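Local structure of basic helix-loop-helix, putative, expressed (Oryza sativa subsp. japonica, 5LW0) at residues N123-A128 with A142-A147; V171-T176 with T186-V191; V76-S81 with G109-L114. The protein binds ADP-ribose through its macrodomain, the part described here, and probably acts in ADP-ribosylation signalling linked to DNA repair. All blocks are in the same frame, centred on the assembly; numbering follows the deposited sequence.

Contact 1 of 3, residues N123-A128 with A142-A147; sequences NVIANA and AAIYNA. With AR6 ([(2R,3S,4R,5R)-5-(6-aminopurin-9-yl)-3,4-dihydroxy-oxolan-2-yl]methyl [hydroxy-[[(2R,3S,4R,5S)-3,4,5-trihydroxyoxolan-2-yl]methoxy]phosphoryl] hydrogen phosphate), chain C.
I144 lies across I125, A126 and N127, and its route toward the strand shows how one branched side chain can seat a helix on a sheet. At the first branch, with CG1 beside the backbone N and anti to the carbonyl carbon (chi1 -72°), the longer arm heads for strand 124-128. From CB the shorter branch, CG2, diverges to pack on I188 of the adjacent strand. I144 CG1 comes within 4.1 Å of I125 CD1. The tip, I144 CD1, then meets three residues in turn. It faces I125 CD1 tip to tip at 4.0 Å. It rests 3.6 Å from A126 O, a carbonyl oxygen buried here with no polar partner in the model, so that a methyl group covers it instead of a donor. Finally I144 CD1 reaches N127, whose side chain slides past it in the opposite direction, with N127 CB and N127 OD1 each 3.6 Å away.

The amide of N127 keeps its place for polar reasons. Its ND2 is hydrogen-bonded to N141 OD1 and to H190 ND1, and these two bonds fix the rotation of the group and leave its OD1 side toward I144. Y145 closes the far flank, its CE2 lying 4.3 Å from N127 ND2.

Strand and helix axes approach to 8.8 Å at 125°. From the two segments, A128 and A143 bring their CB atoms to the bound ADP-ribose: A128 CB is 3.4 Å from O3A of the diphosphate, and A143 CB packs near the adenine amino group. Such a strand, running through an Asn-Ala-Ala-Asn sequence and a glycine-rich loop into a helix, is a hallmark of the macrodomain fold and lines its ADP-ribose cleft.

Contact 2 of 3, residues V171-T176 with T186-V191; sequences VPLPST and THIIHV
V171 O accepts a hydrogen bond of 2.9 Å from I188 N and is also approached, in a weaker CA-H...O contact, by H187, with V171 O and H187 CA 3.3 Å apart. V171 N answers with a bond of 2.8 Å to I188 O, completing an antiparallel hydrogen-bonded pair. Beside it, P172 and H187 form a non-hydrogen-bonded pair. Proline has no N-H to offer, and this position in the ladder asks for none. One step further, where strand 167-172 has ended, L173 N still binds T186 O at 2.9 Å; the N-H points almost straight at its target (174°), yet comes from well above the carbonyl plane.

Side chains fill in around this ladder. With V171 CG1 anti to the backbone N (chi1 179°), the other methyl, CG2, stands beside that nitrogen and lies 3.7 Å from H190 CD2, the two side chains crossing obliquely. I188 CG2 sits over one face of the H190 ring, displaced toward its rim. The imidazole is held at both nitrogens, NE2 by T156 and ND1 by N127. L173 CD1 and I188 CD1 pack at 4.2 Å, and H187 CD2 lies against P172.

In the wider fold this pairing adds the antiparallel edge strand to the sheet. Helix 150-159 covers the face of V171 and I188, helix 208-230 packs on H187 and I189, and strand 124-128 runs along the other side of strand 187-192.

Contact 3 of 3, residues V76-S81 with G109-L114; sequences VLVDLS and GDITQL. With AR6 ([(2R,3S,4R,5R)-5-(6-aminopurin-9-yl)-3,4-dihydroxy-oxolan-2-yl]methyl [hydroxy-[[(2R,3S,4R,5S)-3,4,5-trihydroxyoxolan-2-yl]methoxy]phosphoryl] hydrogen phosphate), chain C.
L80 and D110 touch where both meet the adenine of ADP-ribose, L80 CD2 lying 3.7 Å from D110 CA. The leucine spreads over a face of the purine, with L80 CD1 3.5 Å from AR6 C5. The polar edge of the base is read by the other segment: D110 OD1 accepts the adenine N6 amino group at 2.9 Å, and I111 N donates to AR6 N1 at 3.0 Å, both nearly straight (175°). D79 OD1 takes the ribose hydroxyl O2' at 2.7 Å, with a weak second bond from O3'.

A second shell positions these groups. D110 CG stands anti to its own nitrogen (chi1 -179°), which places the carboxylate beside the carbonyl carbon, over the turn that follows. There T112 N and T112 OG1 reach D110 OD1 from the same face of the carboxylate, the first closing an Asx turn, while Q113 NE2 holds D110 OD2. The backbone adds a type I beta turn from D110 to Q113. D79 is steadied by L80 N on OD1 and by S84 on OD2. Further out, G109 N binds D79 O at 2.8 Å, joining the end of strand 74-79 to the loop. V78 has two conformers, and the packing of one of them on I111 and L114 is doubtful in detail. With an alanine in place of the Asx-turn aspartate, the adenine amino group would probably lose its acceptor, and the T112 hydroxyl and Q113 amide, without their carboxylate, be freer to turn.

An acceptor facing N6 beside a donor facing N1 is complementary to adenine. Guanine, with an oxygen at position 6 and a hydrogen on N1, would present the reverse pattern, so the contact is consistent with a preference for adenine.

From the N terminus the three contacts follow one another in series, neither nesting nor crossing. Contact 3 closes first, bringing the chain back to strand 74-79 after helix 85-96 and strand 104-108. Contact 1 closes the short, glycine-rich connection from strand 124-128 into helix 139-148. Contact 2 closes last, round helix 178-183, and sets the edge strand in place. Contact 1 touches both of the others: T112 and I111 pack on A143, I144 and A126, and N127 O probably bonds to V191 N in the next strand. Contacts 2 and 3, their centres about 17 Å apart, do not touch but share the sheet; contacts 1 and 3 both reach the ligand.

Contact 1 of 3, residues N123-A128 with A142-A147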
loop_
_atom_site.group_PDB
_atom_site.type_symbol
_atom_site.label_atom_id
_atom_site.label_comp_id
_atom_site.label_asym_id
_atom_site.label_seq_id
_atom_site.Cartn_x
_atom_site.Cartn_y
_atom_site.Cartn_z
ATOM N N ASN A 123 6.263 -10.358 2.305
ATOM C CA ASN A 123 5.490 -11.276 1.408
ATOM C C ASN A 123 4.252 -10.617 0.807
ATOM O O ASN A 123 3.726 -11.069 -0.200
ATOM C CB ASN A 123 5.045 -12.539 2.133
ATOM C CG ASN A 123 6.176 -13.498 2.428
ATOM O OD1 ASN A 123 7.331 -13.152 2.399
ATOM N ND2 ASN A 123 5.802 -14.705 2.812
ATOM N N VAL A 124 3.710 -9.583 1.460
ATOM C CA VAL A 124 2.522 -8.947 0.947
ATOM C C VAL A 124 2.867 -7.513 0.623
ATOM O O VAL A 124 3.431 -6.804 1.448
ATOM C CB VAL A 124 1.355 -8.994 1.953
ATOM C CG1 VAL A 124 0.097 -8.400 1.336
ATOM C CG2 VAL A 124 1.124 -10.415 2.446
ATOM N N ILE A 125 2.511 -7.058 -0.589
ATOM C CA ILE A 125 2.688 -5.643 -0.904
ATOM C C ILE A 125 1.389 -5.017 -1.376
ATOM O O ILE A 125 0.513 -5.692 -1.918
ATOM C CB ILE A 125 3.805 -5.399 -1.929
ATOM C CG1 ILE A 125 3.437 -5.953 -3.250
ATOM C CG2 ILE A 125 5.157 -5.964 -1.444
ATOM C CD1 ILE A 125 4.453 -5.609 -4.341
ATOM N N ALA A 126 1.222 -3.732 -1.074
ATOM C CA ALA A 126 0.056 -2.967 -1.566
ATOM C C ALA A 126 0.378 -2.191 -2.814
ATOM O O ALA A 126 1.511 -1.705 -2.985
ATOM C CB ALA A 126 -0.395 -2.022 -0.495
ATOM N N ASN A 127 -0.621 -2.032 -3.658
ATOM C CA ASN A 127 -0.532 -1.269 -4.876
ATOM C C ASN A 127 -1.498 -0.100 -4.866
ATOM O O ASN A 127 -2.624 -0.231 -4.425
ATOM C CB ASN A 127 -0.833 -2.189 -6.013
ATOM C CG ASN A 127 -0.817 -1.476 -7.343
ATOM O OD1 ASN A 127 0.009 -0.585 -7.555
ATOM N ND2 ASN A 127 -1.712 -1.880 -8.251
ATOM N N ALA A 128 -1.057 1.087 -5.309
ATOM C CA ALA A 128 -1.932 2.182 -5.483
ATOM C C ALA A 128 -2.528 2.081 -6.888
ATOM O O ALA A 128 -1.956 2.525 -7.863
ATOM C CB ALA A 128 -1.206 3.498 -5.262
ATOM N N ALA A 142 2.334 0.927 -12.211
ATOM C CA ALA A 142 3.160 0.474 -13.349
ATOM C C ALA A 142 4.295 -0.403 -12.936
ATOM O O ALA A 142 4.563 -1.424 -13.555
ATOM C CB ALA A 142 3.665 1.681 -14.111
ATOM N N ALA A 143 4.961 -0.013 -11.853
ATOM C CA ALA A 143 6.097 -0.756 -11.372
ATOM C C ALA A 143 5.734 -2.159 -10.935
ATOM O O ALA A 143 6.452 -3.088 -11.210
ATOM C CB ALA A 143 6.753 0.013 -10.216
ATOM N N ILE A 144 4.609 -2.299 -10.178
ATOM C CA ILE A 144 4.201 -3.557 -9.710
ATOM C C ILE A 144 3.811 -4.488 -10.860
ATOM O O ILE A 144 4.208 -5.638 -10.880
ATOM C CB ILE A 144 3.083 -3.431 -8.609
ATOM C CG1 ILE A 144 3.754 -2.902 -7.326
ATOM C CG2 ILE A 144 2.441 -4.763 -8.384
ATOM C CD1 ILE A 144 2.787 -2.484 -6.244
ATOM N N TYR A 145 2.998 -3.998 -11.782
ATOM C CA TYR A 145 2.553 -4.853 -12.891
ATOM C C TYR A 145 3.768 -5.255 -13.772
ATOM O O TYR A 145 3.828 -6.379 -14.224
ATOM C CB TYR A 145 1.454 -4.157 -13.715
ATOM C CG TYR A 145 0.105 -4.452 -13.246
ATOM C CD1 TYR A 145 -0.473 -5.651 -13.542
ATOM C CD2 TYR A 145 -0.639 -3.516 -12.490
ATOM C CE1 TYR A 145 -1.774 -5.953 -13.129
ATOM C CE2 TYR A 145 -1.933 -3.822 -12.050
ATOM C CZ TYR A 145 -2.486 -5.052 -12.389
ATOM O OH TYR A 145 -3.746 -5.423 -11.933
ATOM N N ASN A 146 4.714 -4.335 -13.963
ATOM C CA ASN A 146 5.956 -4.639 -14.743
ATOM C C ASN A 146 6.782 -5.673 -14.083
ATOM O O ASN A 146 7.235 -6.591 -14.716
ATOM C CB ASN A 146 6.750 -3.395 -14.989
ATOM C CG ASN A 146 6.136 -2.528 -16.063
ATOM O OD1 ASN A 146 5.302 -2.989 -16.837
ATOM N ND2 ASN A 146 6.544 -1.274 -16.117
ATOM N N ALA A 147 6.863 -5.626 -12.746
ATOM C CA ALA A 147 7.654 -6.606 -12.035
ATOM C C ALA A 147 6.971 -7.933 -11.943
ATOM O O ALA A 147 7.602 -8.967 -12.011
ATOM C CB ALA A 147 8.005 -6.102 -10.643
HETATM N N1 AR6 C . 8.349 1.721 -4.862
HETATM C C2 AR6 C . 7.911 2.399 -3.780
HETATM N N3 AR6 C . 7.192 3.503 -3.839
HETATM C C4 AR6 C . 6.839 4.036 -5.050
HETATM C C5 AR6 C . 7.221 3.381 -6.264
HETATM C C6 AR6 C . 8.017 2.150 -6.127
HETATM N N6 AR6 C . 8.416 1.452 -7.163
HETATM N N7 AR6 C . 6.706 4.154 -7.332
HETATM C C8 AR6 C . 6.013 5.169 -6.767
HETATM N N9 AR6 C . 6.078 5.103 -5.388
HETATM P PA AR6 C . 1.250 6.750 -7.085
HETATM P PB AR6 C . -1.523 7.513 -6.309
HETATM C "C1'" AR6 C . 5.398 5.921 -4.406
HETATM O O1A AR6 C . 1.260 7.983 -8.014
HETATM O O1B AR6 C . -1.147 8.942 -6.002
HETATM C C1D AR6 C . -1.167 4.998 -10.695
HETATM O O1D AR6 C . -0.361 4.902 -11.851
HETATM C "C2'" AR6 C . 5.233 7.406 -4.704
HETATM O "O2'" AR6 C . 6.468 8.164 -4.522
HETATM O O2A AR6 C . 1.733 5.445 -7.591
HETATM O O2B AR6 C . -2.465 6.777 -5.403
HETATM C C2D AR6 C . -2.539 4.313 -10.970
HETATM O O2D AR6 C . -2.670 3.923 -12.397
HETATM C "C3'" AR6 C . 4.102 7.759 -3.770
HETATM O "O3'" AR6 C . 4.578 8.068 -2.432
HETATM O O3A AR6 C . -0.243 6.535 -6.471
HETATM C C3D AR6 C . -3.573 5.324 -10.559
HETATM O O3D AR6 C . -4.145 5.835 -11.797
HETATM C "C4'" AR6 C . 3.247 6.478 -3.734
HETATM O "O4'" AR6 C . 4.018 5.459 -4.329
HETATM C C4D AR6 C . -2.790 6.428 -9.809
HETATM O O4D AR6 C . -1.410 6.373 -10.242
HETATM C "C5'" AR6 C . 1.938 6.596 -4.474
HETATM O "O5'" AR6 C . 2.111 7.210 -5.766
HETATM C C5D AR6 C . -2.745 6.275 -8.293
HETATM O O5D AR6 C . -2.159 7.498 -7.794
#

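Contact 2 of 3, residues V171-T176 with T186-V191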
loop_
_atom_site.group_PDB
_atom_site.type_symbol
_atom_site.label_atom_id
_atom_site.label_comp_id
_atom_site.label_asym_id
_atom_site.label_seq_id
_atom_site.Cartn_x
_atom_site.Cartn_y
_atom_site.Cartn_z
ATOM N N VAL A 171 -5.098 -10.102 -3.889
ATOM C CA VAL A 171 -4.909 -11.038 -5.025
ATOM C C VAL A 171 -3.732 -11.922 -4.727
ATOM O O VAL A 171 -2.613 -11.426 -4.543
ATOM C CB VAL A 171 -4.652 -10.250 -6.315
ATOM C CG1 VAL A 171 -4.423 -11.207 -7.501
ATOM C CG2 VAL A 171 -5.824 -9.293 -6.608
ATOM N N PRO A 172 -3.917 -13.260 -4.780
ATOM C CA PRO A 172 -2.737 -14.107 -4.632
ATOM C C PRO A 172 -1.897 -14.092 -5.878
ATOM O O PRO A 172 -2.433 -14.109 -6.979
ATOM C CB PRO A 172 -3.308 -15.517 -4.404
ATOM C CG PRO A 172 -4.755 -15.372 -4.350
ATOM C CD PRO A 172 -5.151 -14.026 -4.864
ATOM N N LEU A 173 -0.587 -13.956 -5.703
ATOM C CA LEU A 173 0.338 -13.820 -6.829
ATOM C C LEU A 173 0.903 -15.216 -7.172
ATOM O O LEU A 173 1.535 -15.820 -6.328
ATOM C CB LEU A 173 1.507 -12.895 -6.450
ATOM C CG LEU A 173 2.514 -12.641 -7.555
ATOM C CD1 LEU A 173 1.913 -11.945 -8.755
ATOM C CD2 LEU A 173 3.720 -11.870 -7.071
ATOM N N PRO A 174 0.627 -15.718 -8.398
ATOM C CA PRO A 174 1.136 -17.040 -8.763
ATOM C C PRO A 174 2.617 -17.179 -8.571
ATOM O O PRO A 174 3.374 -16.231 -8.800
ATOM C CB PRO A 174 0.770 -17.137 -10.239
ATOM C CG PRO A 174 -0.445 -16.298 -10.361
ATOM C CD PRO A 174 -0.153 -15.127 -9.463
ATOM N N SER A 175 3.050 -18.365 -8.143
ATOM C CA SER A 175 4.443 -18.610 -7.859
ATOM C C SER A 175 5.329 -18.475 -9.106
ATOM O O SER A 175 6.529 -18.241 -9.018
ATOM C CB SER A 175 4.588 -19.986 -7.256
ATOM O OG SER A 175 5.794 -20.082 -6.569
ATOM N N THR A 176 4.719 -18.550 -10.266
ATOM C CA THR A 176 5.450 -18.384 -11.520
ATOM C C THR A 176 5.853 -16.941 -11.788
ATOM O O THR A 176 6.641 -16.652 -12.696
ATOM C CB THR A 176 4.571 -18.868 -12.710
ATOM O OG1 THR A 176 3.275 -18.283 -12.616
ATOM C CG2 THR A 176 4.417 -20.367 -12.695
ATOM N N THR A 186 3.855 -13.052 -2.150
ATOM C CA THR A 186 2.807 -14.064 -2.293
ATOM C C THR A 186 1.407 -13.442 -2.569
ATOM O O THR A 186 0.513 -14.128 -3.048
ATOM C CB THR A 186 2.696 -14.931 -1.035
ATOM O OG1 THR A 186 2.344 -14.112 0.090
ATOM C CG2 THR A 186 3.958 -15.701 -0.756
ATOM N N HIS A 187 1.244 -12.138 -2.274
ATOM C CA HIS A 187 -0.030 -11.459 -2.457
ATOM C C HIS A 187 0.201 -10.012 -2.732
ATOM O O HIS A 187 1.131 -9.413 -2.189
ATOM C CB HIS A 187 -0.901 -11.542 -1.155
ATOM C CG HIS A 187 -1.331 -12.920 -0.786
ATOM N ND1 HIS A 187 -0.510 -13.802 -0.119
ATOM C CD2 HIS A 187 -2.519 -13.543 -0.917
ATOM C CE1 HIS A 187 -1.144 -14.931 0.069
ATOM N NE2 HIS A 187 -2.383 -14.782 -0.346
ATOM N N ILE A 188 -0.650 -9.466 -3.579
ATOM C CA ILE A 188 -0.700 -8.042 -3.826
ATOM C C ILE A 188 -2.089 -7.559 -3.455
ATOM O O ILE A 188 -3.064 -8.168 -3.834
ATOM C CB ILE A 188 -0.402 -7.754 -5.317
ATOM C CG1 ILE A 188 1.111 -8.111 -5.582
ATOM C CG2 ILE A 188 -0.746 -6.322 -5.669
ATOM C CD1 ILE A 188 1.475 -8.119 -6.993
ATOM N N ILE A 189 -2.166 -6.481 -2.722
ATOM C CA ILE A 189 -3.437 -5.895 -2.402
ATOM C C ILE A 189 -3.565 -4.596 -3.154
ATOM O O ILE A 189 -2.889 -3.627 -2.823
ATOM C CB ILE A 189 -3.605 -5.663 -0.849
ATOM C CG1 ILE A 189 -3.345 -6.948 -0.082
ATOM C CG2 ILE A 189 -4.979 -5.084 -0.596
ATOM C CD1 ILE A 189 -3.324 -6.784 1.439
ATOM N N HIS A 190 -4.474 -4.560 -4.154
ATOM C CA HIS A 190 -4.759 -3.357 -4.882
ATOM C C HIS A 190 -5.641 -2.467 -4.002
ATOM O O HIS A 190 -6.677 -2.913 -3.548
ATOM C CB HIS A 190 -5.526 -3.669 -6.141
ATOM C CG HIS A 190 -4.807 -4.571 -7.096
ATOM N ND1 HIS A 190 -3.648 -4.202 -7.740
ATOM C CD2 HIS A 190 -5.139 -5.775 -7.589
ATOM C CE1 HIS A 190 -3.292 -5.157 -8.591
ATOM N NE2 HIS A 190 -4.166 -6.138 -8.497
ATOM N N VAL A 191 -5.298 -1.186 -3.892
ATOM C CA VAL A 191 -6.030 -0.215 -3.080
ATOM C C VAL A 191 -6.361 0.991 -3.947
ATOM O O VAL A 191 -5.471 1.458 -4.702
ATOM C CB VAL A 191 -5.147 0.304 -1.948
ATOM C CG1 VAL A 191 -5.986 1.175 -1.065
ATOM C CG2 VAL A 191 -4.529 -0.833 -1.175
#

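Contact 3 of 3, residues V76-S81 with G109-L114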
loop_
_atom_site.group_PDB
_atom_site.type_symbol
_atom_site.label_atom_id
_atom_site.label_comp_id
_atom_site.label_asym_id
_atom_site.label_seq_id
_atom_site.Cartn_x
_atom_site.Cartn_y
_atom_site.Cartn_z
ATOM N N VAL A 76 4.999 -1.725 6.991
ATOM C CA VAL A 76 6.188 -0.980 6.534
ATOM C C VAL A 76 5.749 -0.012 5.384
ATOM O O VAL A 76 5.283 -0.451 4.363
ATOM C CB VAL A 76 7.313 -1.894 6.012
ATOM C CG1 VAL A 76 8.508 -1.058 5.607
ATOM C CG2 VAL A 76 7.701 -2.913 7.031
ATOM N N LEU A 77 5.859 1.300 5.640
ATOM C CA LEU A 77 5.602 2.313 4.643
ATOM C C LEU A 77 6.864 2.502 3.796
ATOM O O LEU A 77 7.932 2.830 4.349
ATOM C CB LEU A 77 5.149 3.625 5.288
ATOM C CG LEU A 77 5.009 4.838 4.322
ATOM C CD1 LEU A 77 3.872 4.640 3.308
ATOM C CD2 LEU A 77 4.812 6.072 5.129
ATOM N N VAL A 78 6.736 2.351 2.498
ATOM C CA VAL A 78 7.871 2.451 1.618
ATOM C C VAL A 78 7.717 3.607 0.637
ATOM O O VAL A 78 6.620 3.901 0.166
ATOM C CB VAL A 78 8.131 1.145 0.852
ATOM C CG1 VAL A 78 8.419 0.020 1.834
ATOM C CG2 VAL A 78 6.971 0.804 -0.073
ATOM N N ASP A 79 8.855 4.238 0.317
ATOM C CA ASP A 79 8.907 5.222 -0.785
ATOM C C ASP A 79 10.307 5.101 -1.409
ATOM O O ASP A 79 11.265 4.633 -0.770
ATOM C CB ASP A 79 8.594 6.640 -0.299
ATOM C CG ASP A 79 8.112 7.586 -1.444
ATOM O OD1 ASP A 79 7.922 7.079 -2.579
ATOM O OD2 ASP A 79 7.966 8.856 -1.193
ATOM N N LEU A 80 10.425 5.543 -2.640
ATOM C CA LEU A 80 11.628 5.299 -3.414
ATOM C C LEU A 80 12.820 6.107 -2.971
ATOM O O LEU A 80 13.947 5.666 -3.117
ATOM C CB LEU A 80 11.334 5.638 -4.885
ATOM C CG LEU A 80 10.587 4.631 -5.669
ATOM C CD1 LEU A 80 10.088 5.308 -6.954
ATOM C CD2 LEU A 80 11.538 3.502 -5.936
ATOM N N SER A 81 12.599 7.321 -2.530
ATOM C CA SER A 81 13.713 8.221 -2.260
ATOM C C SER A 81 13.901 8.508 -0.820
ATOM O O SER A 81 12.955 8.737 -0.106
ATOM C CB SER A 81 13.520 9.578 -3.020
ATOM O OG SER A 81 14.578 10.490 -2.671
ATOM N N GLY A 109 12.986 2.417 -0.455
ATOM C CA GLY A 109 13.200 1.360 -1.405
ATOM C C GLY A 109 12.152 1.276 -2.466
ATOM O O GLY A 109 11.160 1.964 -2.414
ATOM N N ASP A 110 12.410 0.430 -3.420
ATOM C CA ASP A 110 11.462 0.106 -4.464
ATOM C C ASP A 110 10.641 -1.082 -3.920
ATOM O O ASP A 110 11.190 -2.127 -3.555
ATOM C CB ASP A 110 12.240 -0.311 -5.704
ATOM C CG ASP A 110 11.355 -0.654 -6.896
ATOM O OD1 ASP A 110 10.144 -0.888 -6.763
ATOM O OD2 ASP A 110 11.952 -0.759 -8.032
ATOM N N ILE A 111 9.331 -0.899 -3.868
ATOM C CA ILE A 111 8.434 -1.903 -3.357
ATOM C C ILE A 111 8.480 -3.229 -4.098
ATOM O O ILE A 111 8.026 -4.237 -3.600
ATOM C CB ILE A 111 7.013 -1.325 -3.255
ATOM C CG1 ILE A 111 6.233 -2.021 -2.143
ATOM C CG2 ILE A 111 6.296 -1.338 -4.561
ATOM C CD1 ILE A 111 4.931 -1.325 -1.812
ATOM N N THR A 112 8.988 -3.201 -5.359
ATOM C CA THR A 112 9.149 -4.423 -6.148
ATOM C C THR A 112 10.546 -5.047 -6.024
ATOM O O THR A 112 10.789 -6.066 -6.651
ATOM C CB THR A 112 8.859 -4.159 -7.631
ATOM O OG1 THR A 112 9.880 -3.335 -8.199
ATOM C CG2 THR A 112 7.539 -3.466 -7.793
ATOM N N GLN A 113 11.416 -4.451 -5.192
ATOM C CA GLN A 113 12.748 -4.978 -4.984
ATOM C C GLN A 113 13.136 -4.944 -3.496
ATOM O O GLN A 113 14.329 -4.690 -3.130
ATOM C CB GLN A 113 13.765 -4.160 -5.774
ATOM C CG GLN A 113 13.494 -4.117 -7.276
ATOM C CD GLN A 113 14.613 -3.412 -8.074
ATOM O OE1 GLN A 113 15.663 -3.960 -8.291
ATOM N NE2 GLN A 113 14.361 -2.192 -8.473
ATOM N N LEU A 114 12.174 -5.230 -2.613
ATOM C CA LEU A 114 12.475 -5.125 -1.232
ATOM C C LEU A 114 13.510 -6.167 -0.739
ATOM O O LEU A 114 14.280 -5.848 0.116
ATOM C CB LEU A 114 11.189 -5.235 -0.384
ATOM C CG LEU A 114 10.337 -4.006 -0.544
ATOM C CD1 LEU A 114 8.947 -4.258 0.051
ATOM C CD2 LEU A 114 10.989 -2.777 0.018
HETATM N N1 AR6 C . 8.349 1.721 -4.862
HETATM C C2 AR6 C . 7.911 2.399 -3.780
HETATM N N3 AR6 C . 7.192 3.503 -3.839
HETATM C C4 AR6 C . 6.839 4.036 -5.050
HETATM C C5 AR6 C . 7.221 3.381 -6.264
HETATM C C6 AR6 C . 8.017 2.150 -6.127
HETATM N N6 AR6 C . 8.416 1.452 -7.163
HETATM N N7 AR6 C . 6.706 4.154 -7.332
HETATM C C8 AR6 C . 6.013 5.169 -6.767
HETATM N N9 AR6 C . 6.078 5.103 -5.388
HETATM P PA AR6 C . 1.250 6.750 -7.085
HETATM P PB AR6 C . -1.523 7.513 -6.309
HETATM C "C1'" AR6 C . 5.398 5.921 -4.406
HETATM O O1A AR6 C . 1.260 7.983 -8.014
HETATM O O1B AR6 C . -1.147 8.942 -6.002
HETATM C C1D AR6 C . -1.167 4.998 -10.695
HETATM O O1D AR6 C . -0.361 4.902 -11.851
HETATM C "C2'" AR6 C . 5.233 7.406 -4.704
HETATM O "O2'" AR6 C . 6.468 8.164 -4.522
HETATM O O2A AR6 C . 1.733 5.445 -7.591
HETATM O O2B AR6 C . -2.465 6.777 -5.403
HETATM C C2D AR6 C . -2.539 4.313 -10.970
HETATM O O2D AR6 C . -2.670 3.923 -12.397
HETATM C "C3'" AR6 C . 4.102 7.759 -3.770
HETATM O "O3'" AR6 C . 4.578 8.068 -2.432
HETATM O O3A AR6 C . -0.243 6.535 -6.471
HETATM C C3D AR6 C . -3.573 5.324 -10.559
HETATM O O3D AR6 C . -4.145 5.835 -11.797
HETATM C "C4'" AR6 C . 3.247 6.478 -3.734
HETATM O "O4'" AR6 C . 4.018 5.459 -4.329
HETATM C C4D AR6 C . -2.790 6.428 -9.809
HETATM O O4D AR6 C . -1.410 6.373 -10.242
HETATM C "C5'" AR6 C . 1.938 6.596 -4.474
HETATM O "O5'" AR6 C . 2.111 7.210 -5.766
HETATM C C5D AR6 C . -2.745 6.275 -8.293
HETATM O O5D AR6 C . -2.159 7.498 -7.794
#